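Local coordinates for protein ornithine carbamoyltransferase (Campylobacter jejuni subsp. jejuni, PDB 3TPF) that reversibly transfers the carbamoyl group of carbamoyl phosphate to L-ornithine, giving L-citrulline and phosphate in the first of three steps from ornithine to arginine, at residues P80-D83 with T84-I88. Residues are numbered along the deposited sequence; the frame is centred on the assembly and turned at random.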
# COMPACT_ATOMS: atom_id res chain seq x y z
N PRO B 80 -1.38 21.42 8.57
CA PRO B 80 -1.69 22.17 7.35
C PRO B 80 -1.00 21.65 6.06
O PRO B 80 0.03 21.02 6.10
CB PRO B 80 -1.23 23.60 7.67
CG PRO B 80 -0.39 23.50 8.89
CD PRO B 80 -0.80 22.28 9.61
N VAL B 81 -1.61 21.99 4.93
CA VAL B 81 -1.22 21.44 3.65
C VAL B 81 0.16 21.93 3.18
O VAL B 81 0.96 21.17 2.66
CB VAL B 81 -2.29 21.75 2.60
CG1 VAL B 81 -1.85 21.19 1.24
CG2 VAL B 81 -3.67 21.22 3.01
N LYS B 82 0.48 23.18 3.48
CA LYS B 82 1.80 23.73 3.15
C LYS B 82 2.95 22.98 3.82
O LYS B 82 4.04 22.79 3.24
CB LYS B 82 1.92 25.24 3.46
CG LYS B 82 1.60 25.71 4.88
CD LYS B 82 1.89 27.23 5.01
CE LYS B 82 1.36 27.86 6.30
NZ LYS B 82 2.15 29.03 6.82
N ASP B 83 2.70 22.51 5.03
CA ASP B 83 3.68 21.67 5.74
C ASP B 83 3.89 20.34 5.10
O ASP B 83 5.02 19.89 4.89
CB ASP B 83 3.24 21.41 7.14
CG ASP B 83 3.36 22.61 8.01
OD1 ASP B 83 3.92 23.61 7.52
OD2 ASP B 83 2.90 22.56 9.16
N THR B 84 2.79 19.72 4.73
CA THR B 84 2.88 18.44 4.06
C THR B 84 3.61 18.64 2.75
O THR B 84 4.54 17.92 2.42
CB THR B 84 1.51 17.83 3.83
OG1 THR B 84 0.83 17.80 5.09
CG2 THR B 84 1.62 16.41 3.25
N ALA B 85 3.18 19.66 2.02
CA ALA B 85 3.75 19.94 0.73
C ALA B 85 5.22 20.12 0.83
O ALA B 85 5.98 19.64 -0.02
CB ALA B 85 3.14 21.16 0.15
N ARG B 86 5.66 20.79 1.88
CA ARG B 86 7.11 21.14 1.97
C ARG B 86 7.97 19.97 2.41
O ARG B 86 9.18 20.02 2.25
CB ARG B 86 7.35 22.29 2.89
CG ARG B 86 7.05 23.61 2.24
CD ARG B 86 7.28 24.76 3.21
NE ARG B 86 6.21 24.88 4.18
CZ ARG B 86 6.12 25.89 5.04
NH1 ARG B 86 7.01 26.87 5.00
NH2 ARG B 86 5.13 25.93 5.93
N VAL B 87 7.34 18.92 2.91
CA VAL B 87 8.04 17.64 3.09
C VAL B 87 7.92 16.73 1.86
O VAL B 87 8.91 16.41 1.24
CB VAL B 87 7.54 16.79 4.31
CG1 VAL B 87 8.34 15.50 4.35
CG2 VAL B 87 7.66 17.51 5.64
N ILE B 88 6.71 16.28 1.55
CA ILE B 88 6.51 15.25 0.52
C ILE B 88 7.01 15.79 -0.81
O ILE B 88 7.77 15.12 -1.55
CB ILE B 88 5.04 14.87 0.34
CG1 ILE B 88 4.55 14.09 1.54
CG2 ILE B 88 4.84 13.94 -0.83
CD1 ILE B 88 3.05 13.93 1.69
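The amides of Ala-85, Arg-86 and Val-87 donate to the carbonyls four residues back, on Val-81, Lys-82 and Asp-83, which identifies the first turns of helix 81-91; Pro-80 stands at the N-cap position, and its O receives a weak bond from Thr-84 N at 3.3 Å. The bond from Ala-85 N to Val-81 O measures 2.8 Å and is almost straight.

The carbonyl of Lys-82 takes two donors of one residue: Arg-86 N at 2.9 Å and Arg-86 NE at 3.2 Å. They arrive from opposite faces of its plane, NE well above it, whereas the oxygen lies close to the plane of the guanidinium. A bend at chi3 (-76°) folds the arginine back along the helix to make this possible. NE is thereby tethered to the backbone, and NH2 reaches Asp-83 OD1 at 3.1 Å. This i to i+3 salt bridge is weak as a hydrogen bond (133° at the hydrogen), with the carboxylate and guanidinium planes 27° apart. Lys-82 runs alongside Arg-86 in the same direction, its extended aliphatic chain bringing CD within 3.6 Å of NH2. Thr-84 keeps OG1 beside its own backbone N, turned back toward the start of the helix, where it is hydrogen-bonded to Glu-79.

Lys-82 NZ and Arg-86 NH2 lie 4.4 Å apart, and both form salt bridges to Glu-276 of the second subunit, while Asp-83 OD2 pairs with Arg-266 of that subunit. Charges of both signs thus interleave at this edge of the carbamoyl-phosphate-binding domain, and the shared glutamate would be expected to offset the closeness of the two cations. The intrahelical salt bridge is therefore one link in a network across the subunit interface, consistent with the helix start contributing to oligomer assembly.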